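Local coordinates for L-lactate dehydrogenase (Trichomonas vaginalis, PDB 4UUL), which is a lactate dehydrogenase of the malate dehydrogenase type 2 family, catalysing NAD-dependent reduction of pyruvate to L-lactate and probably able to act on oxaloacetate or malate, at residues Gly17-Leu20 with Ser21-Ala25; Glu28-Gly31 with Asp32-Val35; Ser243-Lys246 with Ala247-His251. The protein carries 1 engineered substitution. One frame throughout, in Å; residues are numbered along the deposited sequence. Where two conformers were deposited one is given.

Interaction 1. Residues Gly17-Leu20 with Ser21-Ala25; sequences GYIL and SHWIA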
ATOM      1  N   GLY B  17       8.010  -5.749   1.922  1.00 14.18           N
ATOM      2  CA  GLY B  17       7.752  -5.614   3.333  1.00 14.22           C
ATOM      3  C   GLY B  17       7.195  -4.265   3.737  1.00 13.73           C
ATOM      4  O   GLY B  17       6.342  -4.146   4.628  1.00 14.20           O
ATOM      5  N   TYR B  18       7.739  -3.249   3.096  1.00 13.61           N
ATOM      6  CA  TYR B  18       7.337  -1.863   3.353  1.00 14.29           C
ATOM      7  C   TYR B  18       5.829  -1.731   3.091  1.00 13.21           C
ATOM      8  O   TYR B  18       5.070  -1.163   3.912  1.00 15.03           O
ATOM      9  CB  TYR B  18       8.120  -0.951   2.441  1.00 15.77           C
ATOM     10  CG  TYR B  18       7.859   0.533   2.580  1.00 15.25           C
ATOM     11  CD1 TYR B  18       8.324   1.250   3.667  1.00 16.95           C
ATOM     12  CD2 TYR B  18       7.217   1.217   1.611  1.00 16.01           C
ATOM     13  CE1 TYR B  18       8.127   2.625   3.787  1.00 16.82           C
ATOM     14  CE2 TYR B  18       7.037   2.569   1.693  1.00 16.81           C
ATOM     15  CZ  TYR B  18       7.486   3.265   2.774  1.00 15.63           C
ATOM     16  OH  TYR B  18       7.321   4.610   2.775  1.00 16.68           O
ATOM     17  N   ILE B  19       5.384  -2.167   1.915  1.00 12.79           N
ATOM     18  CA  ILE B  19       3.996  -2.000   1.536  1.00 12.95           C
ATOM     19  C   ILE B  19       3.094  -2.946   2.364  1.00 13.30           C
ATOM     20  O   ILE B  19       2.004  -2.578   2.794  1.00 13.56           O
ATOM     21  CB  ILE B  19       3.770  -2.171   0.001  1.00 15.05           C
ATOM     22  CG1 ILE B  19       4.624  -1.184  -0.778  1.00 17.94           C
ATOM     23  CG2 ILE B  19       2.311  -2.065  -0.343  1.00 15.89           C
ATOM     24  CD1 ILE B  19       4.687  -1.418  -2.246  1.00 20.01           C
ATOM     25  N   LEU B  20       3.513  -4.205   2.429  1.00 12.57           N
ATOM     26  CA  LEU B  20       2.740  -5.197   3.142  1.00 12.82           C
ATOM     27  C   LEU B  20       2.473  -4.832   4.596  1.00 12.52           C
ATOM     28  O   LEU B  20       1.365  -5.004   5.100  1.00 13.80           O
ATOM     29  CB  LEU B  20       3.483  -6.521   3.022  1.00 14.79           C
ATOM     30  CG  LEU B  20       2.897  -7.778   3.559  1.00 16.40           C
ATOM     31  CD1 LEU B  20       1.537  -8.095   2.905  1.00 16.78           C
ATOM     32  CD2 LEU B  20       3.912  -8.942   3.349  1.00 18.76           C
ATOM     33  N   SER B  21       3.503  -4.384   5.275  1.00 12.59           N
ATOM     34  CA  SER B  21       3.332  -3.993   6.662  0.80 14.00           C
ATOM     35  C   SER B  21       2.316  -2.881   6.819  1.00 12.30           C
ATOM     36  O   SER B  21       1.460  -2.973   7.681  1.00 13.46           O
ATOM     37  CB  SER B  21       4.666  -3.603   7.301  0.80 16.18           C
ATOM     38  OG  SER B  21       5.257  -2.493   6.642  0.80 16.61           O
ATOM     39  N   HIS B  22       2.397  -1.858   5.978  1.00 13.09           N
ATOM     40  CA  HIS B  22       1.420  -0.785   6.089  1.00 12.88           C
ATOM     41  C   HIS B  22      -0.004  -1.238   5.739  1.00 12.45           C
ATOM     42  O   HIS B  22      -0.971  -0.863   6.394  1.00 14.09           O
ATOM     43  CB  HIS B  22       1.828   0.398   5.210  1.00 13.67           C
ATOM     44  CG  HIS B  22       2.903   1.269   5.783  1.00 13.81           C
ATOM     45  ND1 HIS B  22       4.241   1.001   5.652  1.00 14.61           N
ATOM     46  CD2 HIS B  22       2.824   2.422   6.498  1.00 13.30           C
ATOM     47  CE1 HIS B  22       4.934   1.935   6.289  1.00 15.24           C
ATOM     48  NE2 HIS B  22       4.096   2.796   6.811  1.00 15.07           N
ATOM     49  N   TRP B  23      -0.104  -2.090   4.741  0.54 12.03           N
ATOM     50  CA  TRP B  23      -1.396  -2.551   4.278  0.54 12.89           C
ATOM     51  C   TRP B  23      -2.052  -3.366   5.375  0.54 13.24           C
ATOM     52  O   TRP B  23      -3.212  -3.165   5.712  0.54 14.70           O
ATOM     53  CB  TRP B  23      -1.217  -3.340   2.993  0.54 14.05           C
ATOM     54  CG  TRP B  23      -2.412  -3.327   2.036  0.54 16.35           C
ATOM     55  CD1 TRP B  23      -3.701  -3.019   2.342  0.54 20.40           C
ATOM     56  CD2 TRP B  23      -2.393  -3.565   0.617  0.54 16.65           C
ATOM     57  NE1 TRP B  23      -4.505  -3.135   1.224  0.54 22.48           N
ATOM     58  CE2 TRP B  23      -3.720  -3.442   0.146  0.54 20.26           C
ATOM     59  CE3 TRP B  23      -1.391  -3.868  -0.290  0.54 19.44           C
ATOM     60  CZ2 TRP B  23      -4.056  -3.601  -1.190  0.54 21.00           C
ATOM     61  CZ3 TRP B  23      -1.731  -4.034  -1.617  0.54 22.10           C
ATOM     62  CH2 TRP B  23      -3.046  -3.909  -2.050  0.54 21.81           C
ATOM     63  N   ILE B  24      -1.295  -4.262   5.978  1.00 13.34           N
ATOM     64  CA  ILE B  24      -1.814  -5.069   7.085  1.00 13.97           C
ATOM     65  C   ILE B  24      -2.177  -4.179   8.290  1.00 14.28           C
ATOM     66  O   ILE B  24      -3.237  -4.337   8.916  1.00 14.51           O
ATOM     67  CB  ILE B  24      -0.811  -6.154   7.489  1.00 14.24           C
ATOM     68  CG1 ILE B  24      -0.721  -7.190   6.347  1.00 14.55           C
ATOM     69  CG2 ILE B  24      -1.264  -6.867   8.774  1.00 14.63           C
ATOM     70  CD1 ILE B  24       0.388  -8.146   6.470  1.00 14.99           C
ATOM     71  N   ALA B  25      -1.299  -3.230   8.616  1.00 13.25           N
ATOM     72  CA  ALA B  25      -1.538  -2.353   9.758  1.00 13.40           C
ATOM     73  C   ALA B  25      -2.774  -1.476   9.571  1.00 14.97           C
ATOM     74  O   ALA B  25      -3.352  -1.029  10.563  1.00 15.54           O
ATOM     75  CB  ALA B  25      -0.352  -1.504  10.051  1.00 14.21           C
TER
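His22 folds back over one helical turn onto Tyr18, in the helix that follows the glycine-rich loop of the Rossmann fold. This helix is the middle of the beta-alpha-beta unit of strand 5-10, helix 15-25 and strand 35-40. Gly17, the last glycine of the glycine-rich motif and already in the first turns of the helix, is predicted to be part of the NAD(+) site. Along His22, the helical backbone sets CB 3.8 Å from both Tyr18 O and Ile19 O. CG, beside the backbone N and opposite the carbonyl carbon (chi1 -78°), lies 3.8 Å from Tyr18 O. This turns the ring so that ND1 donates to Tyr18 O at 2.9 Å, nearly straight (167°), with the oxygen in the imidazole plane. Tyr18 O takes only a weak bond from His22 N, so the side chain supplies the better donor and fixes the ring's rotation. Further out, His22 CE1 comes to 4.1 Å from Tyr18 CE1. The rings form an edge-to-face pair, the edge of His22 toward the face of Tyr18, planes at 60°. The remainder of His22 packs on Leu52 and Leu56 of helix 46-57. Histidine suits this place because one flat group offers both an N-H and an aromatic edge. Tyr18 OH bonds Glu55, and also Ala242 N of the second subunit, whose Arg236 makes a cation-pi contact with the ring. On another side of the helix, Leu20 and Ile24 run alongside each other from successive turns, and Leu20 CD1 meets Ile24 CD1 at 3.7 Å.

Interaction 2. Residues Glu28-Gly31 with Asp32-Val35; sequences ELYG and DRQV
The Tyr30 ring and the Arg33 guanidinium stand almost perpendicular, their planes 85° apart, while the two side chains extend alongside each other. Arg33 NH1 approaches Tyr30 CE1 obliquely at 3.9 Å. Val35 CG1 also comes in at a slant, at the CD2 corner of the ring, 3.7 Å from Tyr30 CD2. Beyond the turn the ring packs on Ala5 and Val7 of strand 5-10 and on Leu256 of helix 242-257. A large aromatic suits a place where so many apolar groups converge, and the beta-branched Val35 brings a methyl to it from the start of a strand. Arginine combines two roles: its extended chain reaches along the tyrosine, while its polar end is held elsewhere, NE donating to Glu3 O. The backbone brings the pair together. Arg33 N donates to Tyr30 O at 3.1 Å (N-H...O 153°) from above the carbonyl plane, and Arg33 CB sits 3.4 Å from that same oxygen. Gly31 is the second residue of the turn, where a positive phi (66°) combined with a strongly negative psi favours glycine. Asp32 follows it on the exposed bend, where a carboxylate can meet solvent. A water bridges the two arms of the turn by donating to Gly31 O at 2.8 Å and to Arg33 O at 2.7 Å. The whole is a type II' beta turn from Tyr30 to Arg33, placed in the helix-to-strand connection of the first beta-alpha-beta unit of the Rossmann fold.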
ATOM      1  N   GLU B  28      -6.558  -4.220   6.678  1.00 17.65           N
ATOM      2  CA  GLU B  28      -7.097  -4.917   5.521  1.00 19.83           C
ATOM      3  C   GLU B  28      -7.088  -6.437   5.648  1.00 20.21           C
ATOM      4  O   GLU B  28      -7.887  -7.099   5.000  1.00 24.71           O
ATOM      5  CB  GLU B  28      -6.321  -4.527   4.274  1.00 22.89           C
ATOM      6  CG  GLU B  28      -6.528  -5.454   3.077  1.00 24.04           C
ATOM      7  CD  GLU B  28      -7.964  -5.478   2.578  1.00 28.00           C
ATOM      8  OE1 GLU B  28      -8.755  -4.543   2.913  1.00 29.95           O
ATOM      9  OE2 GLU B  28      -8.278  -6.437   1.823  1.00 28.26           O
ATOM     10  N   LEU B  29      -6.215  -6.990   6.474  1.00 16.21           N
ATOM     11  CA  LEU B  29      -6.083  -8.451   6.541  1.00 15.35           C
ATOM     12  C   LEU B  29      -7.034  -9.032   7.597  1.00 16.92           C
ATOM     13  O   LEU B  29      -7.784  -9.949   7.299  1.00 17.94           O
ATOM     14  CB  LEU B  29      -4.649  -8.791   6.883  1.00 15.63           C
ATOM     15  CG  LEU B  29      -4.353 -10.285   6.996  1.00 15.24           C
ATOM     16  CD1 LEU B  29      -4.687 -11.035   5.728  1.00 16.23           C
ATOM     17  CD2 LEU B  29      -2.879 -10.538   7.306  1.00 16.29           C
ATOM     18  N   TYR B  30      -6.999  -8.504   8.812  1.00 16.20           N
ATOM     19  CA  TYR B  30      -7.685  -9.081   9.972  1.00 16.50           C
ATOM     20  C   TYR B  30      -8.949  -8.310  10.380  1.00 18.00           C
ATOM     21  O   TYR B  30      -9.528  -8.555  11.439  1.00 20.21           O
ATOM     22  CB  TYR B  30      -6.711  -9.143  11.155  1.00 17.94           C
ATOM     23  CG  TYR B  30      -5.919 -10.435  11.204  1.00 16.08           C
ATOM     24  CD1 TYR B  30      -6.455 -11.568  11.755  1.00 16.90           C
ATOM     25  CD2 TYR B  30      -4.621 -10.484  10.715  1.00 16.93           C
ATOM     26  CE1 TYR B  30      -5.725 -12.735  11.842  1.00 16.75           C
ATOM     27  CE2 TYR B  30      -3.896 -11.662  10.747  1.00 17.04           C
ATOM     28  CZ  TYR B  30      -4.441 -12.779  11.365  1.00 16.74           C
ATOM     29  OH  TYR B  30      -3.699 -13.920  11.446  1.00 18.17           O
ATOM     30  N   GLY B  31      -9.381  -7.383   9.540  1.00 19.02           N
ATOM     31  CA  GLY B  31     -10.645  -6.731   9.817  1.00 19.55           C
ATOM     32  C   GLY B  31     -10.614  -5.884  11.080  1.00 21.27           C
ATOM     33  O   GLY B  31      -9.696  -5.090  11.252  1.00 22.81           O
ATOM     34  N   ASP B  32     -11.601  -6.040  11.945  1.00 22.31           N
ATOM     35  CA  ASP B  32     -11.632  -5.252  13.162  1.00 24.48           C
ATOM     36  C   ASP B  32     -10.576  -5.647  14.196  1.00 24.20           C
ATOM     37  O   ASP B  32     -10.368  -4.935  15.168  1.00 26.02           O
ATOM     38  CB  ASP B  32     -13.016  -5.342  13.824  1.00 28.02           C
ATOM     39  CG  ASP B  32     -14.099  -4.658  13.023  1.00 32.22           C
ATOM     40  OD1 ASP B  32     -13.791  -3.919  12.079  1.00 30.30           O
ATOM     41  OD2 ASP B  32     -15.267  -4.870  13.344  1.00 38.39           O
ATOM     42  N   ARG B  33      -9.946  -6.797  14.019  1.00 21.92           N
ATOM     43  CA  ARG B  33      -8.991  -7.290  14.991  1.00 20.88           C
ATOM     44  C   ARG B  33      -7.655  -6.553  14.869  1.00 20.22           C
ATOM     45  O   ARG B  33      -7.213  -6.261  13.761  1.00 21.11           O
ATOM     46  CB  ARG B  33      -8.788  -8.778  14.762  1.00 21.73           C
ATOM     47  CG  ARG B  33      -7.909  -9.434  15.798  1.00 21.77           C
ATOM     48  CD  ARG B  33      -7.889 -10.942  15.604  1.00 22.28           C
ATOM     49  NE  ARG B  33      -7.020 -11.567  16.598  1.00 21.66           N
ATOM     50  CZ  ARG B  33      -6.584 -12.811  16.529  1.00 24.03           C
ATOM     51  NH1 ARG B  33      -6.944 -13.566  15.505  1.00 24.20           N
ATOM     52  NH2 ARG B  33      -5.771 -13.270  17.468  1.00 26.53           N
ATOM     53  N   GLN B  34      -7.007  -6.251  15.989  1.00 20.20           N
ATOM     54  CA  GLN B  34      -5.688  -5.647  15.906  1.00 19.38           C
ATOM     55  C   GLN B  34      -4.614  -6.627  15.459  1.00 16.92           C
ATOM     56  O   GLN B  34      -4.789  -7.857  15.605  1.00 17.91           O
ATOM     57  CB  GLN B  34      -5.284  -5.050  17.225  1.00 19.72           C
ATOM     58  CG  GLN B  34      -6.090  -3.828  17.632  1.00 23.30           C
ATOM     59  CD  GLN B  34      -5.403  -3.092  18.725  1.00 26.09           C
ATOM     60  OE1 GLN B  34      -5.148  -3.651  19.802  1.00 27.31           O
ATOM     61  NE2 GLN B  34      -5.085  -1.830  18.468  1.00 27.82           N
ATOM     62  N   VAL B  35      -3.513  -6.066  14.959  1.00 17.11           N
ATOM     63  CA  VAL B  35      -2.375  -6.839  14.532  1.00 16.15           C
ATOM     64  C   VAL B  35      -1.127  -6.362  15.263  1.00 15.81           C
ATOM     65  O   VAL B  35      -0.999  -5.191  15.624  1.00 16.94           O
ATOM     66  CB  VAL B  35      -2.176  -6.762  13.008  1.00 16.31           C
ATOM     67  CG1 VAL B  35      -3.343  -7.393  12.307  1.00 18.69           C
ATOM     68  CG2 VAL B  35      -1.908  -5.329  12.552  1.00 17.50           C
TER
HETATM   69  O   HOH W   1      -6.932  -5.740  11.128  1.00 17.96           O
HETATM   70  O   HOH W   2     -11.801  -2.569  10.916  1.00 27.68           O

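Interaction 3. Residues Ser243-Lys246 with Ala247-His251; sequences SPTK and AAIQH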
ATOM      1  N   SER B 243       2.244  -5.354  -6.700  1.00 13.41           N
ATOM      2  CA  SER B 243       1.421  -6.442  -7.221  1.00 13.05           C
ATOM      3  C   SER B 243       1.598  -7.774  -6.469  1.00 11.73           C
ATOM      4  O   SER B 243       0.596  -8.411  -6.166  1.00 11.96           O
ATOM      5  CB  SER B 243       1.490  -6.566  -8.753  1.00 14.34           C
ATOM      6  OG  SER B 243       2.806  -6.798  -9.156  1.00 16.04           O
ATOM      7  N   PRO B 244       2.841  -8.197  -6.146  1.00 12.80           N
ATOM      8  CA  PRO B 244       2.926  -9.408  -5.291  1.00 13.46           C
ATOM      9  C   PRO B 244       2.351  -9.164  -3.912  1.00 11.85           C
ATOM     10  O   PRO B 244       1.793 -10.086  -3.330  1.00 13.10           O
ATOM     11  CB  PRO B 244       4.417  -9.736  -5.262  1.00 15.02           C
ATOM     12  CG  PRO B 244       5.117  -8.497  -5.706  1.00 15.43           C
ATOM     13  CD  PRO B 244       4.167  -7.804  -6.652  1.00 14.24           C
ATOM     14  N   THR B 245       2.449  -7.939  -3.395  1.00 12.29           N
ATOM     15  CA  THR B 245       1.889  -7.657  -2.083  1.00 12.62           C
ATOM     16  C   THR B 245       0.371  -7.814  -2.115  1.00 11.78           C
ATOM     17  O   THR B 245      -0.234  -8.412  -1.221  1.00 12.35           O
ATOM     18  CB  THR B 245       2.270  -6.249  -1.613  1.00 12.92           C
ATOM     19  OG1 THR B 245       3.690  -6.143  -1.431  1.00 14.95           O
ATOM     20  CG2 THR B 245       1.613  -5.928  -0.298  1.00 15.40           C
ATOM     21  N   LYS B 246      -0.266  -7.267  -3.156  1.00 12.22           N
ATOM     22  CA  LYS B 246      -1.710  -7.352  -3.337  1.00 12.01           C
ATOM     23  C   LYS B 246      -2.117  -8.838  -3.347  1.00 12.43           C
ATOM     24  O   LYS B 246      -3.063  -9.253  -2.695  1.00 12.28           O
ATOM     25  CB  LYS B 246      -2.121  -6.614  -4.593  1.00 11.71           C
ATOM     26  CG  LYS B 246      -3.633  -6.537  -4.844  1.00 12.71           C
ATOM     27  CD  LYS B 246      -4.249  -7.721  -5.529  1.00 13.32           C
ATOM     28  CE  LYS B 246      -5.760  -7.521  -5.673  1.00 12.60           C
ATOM     29  NZ  LYS B 246      -6.390  -8.614  -6.445  1.00 14.27           N
ATOM     30  N   ALA B 247      -1.422  -9.650  -4.145  1.00 11.63           N
ATOM     31  CA  ALA B 247      -1.716 -11.067  -4.238  1.00 11.39           C
ATOM     32  C   ALA B 247      -1.494 -11.787  -2.899  1.00 11.68           C
ATOM     33  O   ALA B 247      -2.256 -12.675  -2.547  1.00 12.05           O
ATOM     34  CB  ALA B 247      -0.834 -11.707  -5.311  1.00 12.72           C
ATOM     35  N   ALA B 248      -0.426 -11.423  -2.181  1.00 11.34           N
ATOM     36  CA  ALA B 248      -0.127 -12.034  -0.903  1.00 12.14           C
ATOM     37  C   ALA B 248      -1.216 -11.811   0.131  1.00 12.12           C
ATOM     38  O   ALA B 248      -1.643 -12.735   0.835  1.00 12.40           O
ATOM     39  CB  ALA B 248       1.213 -11.600  -0.386  1.00 12.26           C
ATOM     40  N   ILE B 249      -1.623 -10.573   0.281  0.79 12.43           N
ATOM     41  CA  ILE B 249      -2.722 -10.244   1.183  0.79 14.95           C
ATOM     42  C   ILE B 249      -3.983 -10.966   0.775  0.79 14.27           C
ATOM     43  O   ILE B 249      -4.662 -11.551   1.619  0.79 14.64           O
ATOM     44  CB  ILE B 249      -2.942  -8.730   1.273  0.79 17.39           C
ATOM     45  CG1 ILE B 249      -1.725  -8.109   1.988  0.79 20.20           C
ATOM     46  CG2 ILE B 249      -4.261  -8.366   2.000  0.79 20.15           C
ATOM     47  CD1 ILE B 249      -1.711  -6.630   1.934  0.79 23.34           C
ATOM     48  N   GLN B 250      -4.281 -10.951  -0.516  1.00 13.32           N
ATOM     49  CA  GLN B 250      -5.465 -11.614  -1.047  1.00 13.99           C
ATOM     50  C   GLN B 250      -5.478 -13.120  -0.683  1.00 13.53           C
ATOM     51  O   GLN B 250      -6.465 -13.671  -0.189  1.00 14.21           O
ATOM     52  CB  GLN B 250      -5.478 -11.445  -2.560  1.00 14.74           C
ATOM     53  CG  GLN B 250      -6.657 -12.097  -3.253  1.00 14.78           C
ATOM     54  CD  GLN B 250      -6.773 -11.677  -4.687  1.00 13.92           C
ATOM     55  OE1 GLN B 250      -5.804 -11.177  -5.304  1.00 14.08           O
ATOM     56  NE2 GLN B 250      -7.943 -11.870  -5.254  1.00 15.67           N
ATOM     57  N   HIS B 251      -4.343 -13.778  -0.857  1.00 12.09           N
ATOM     58  CA  HIS B 251      -4.219 -15.185  -0.512  1.00 12.88           C
ATOM     59  C   HIS B 251      -4.384 -15.384   0.975  1.00 12.48           C
ATOM     60  O   HIS B 251      -5.167 -16.235   1.417  1.00 13.05           O
ATOM     61  CB  HIS B 251      -2.832 -15.672  -0.976  1.00 11.68           C
ATOM     62  CG  HIS B 251      -2.498 -17.098  -0.655  1.00 11.41           C
ATOM     63  ND1 HIS B 251      -2.019 -17.988  -1.588  1.00 12.08           N
ATOM     64  CD2 HIS B 251      -2.452 -17.759   0.541  1.00 13.03           C
ATOM     65  CE1 HIS B 251      -1.740 -19.127  -1.010  1.00 12.99           C
ATOM     66  NE2 HIS B 251      -1.973 -19.020   0.289  1.00 13.84           N
TER
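Lys246 NZ donates to Gln250 OE1 at 2.9 Å, one helical turn further along. The ammonium sits above the amide's carbonyl plane, 49° out of it, and is brought there by a bend in the lysine chain (chi2 -84°). Both ends have further partners: Lys246 NZ also bonds Cys59 O of the second subunit, and Gln250 OE1 accepts from Asn160 ND2 of helix 156-170. Beneath this pair runs the regular i to i+4 bonding of the helix, including Ile249 N to Thr245 O at 3.0 Å with an N-H...O angle of 178°. Pro244 stands near the start of helix 242-257, where its missing N-H costs no bond in the helix. Thr245 CG2 is 4.1 Å from Ile249 CD1 on the next turn, while Thr245 OG1 bonds the carbonyl of Ala241, just ahead of the helix. Small alanines suit the buried sides: Ala247 meets Met156, and Ala248 meets Ile128 and Leu154, both seen to bind NADH in other structures of this protein, though none is bound here. The lysine thus lies at the dimer interface, where two carbonyl oxygens, one from each subunit, probably stabilise its ammonium charge.

Overall arrangement
From the N terminus the chain passes through strand 5-10 into the helix holding interaction 1, then into interaction 2, the turn that reverses it between helix 15-25 and strand 35-40 and so closes that loop. Interaction 3 comes some two hundred residues later, in helix 242-257 of the C-terminal domain. Interactions 1 and 3 are one-turn contacts within helices, and the three follow in series, none enclosing or crossing another. Space reunites them: the centre of interaction 3 is about 11 Å from that of interaction 1. Ile249 packs on Leu20 and Trp23, and also on Glu28, joining the C-terminal region to the Rossmann unit. Interactions 1 and 3 both reach the second subunit; interaction 2 does not.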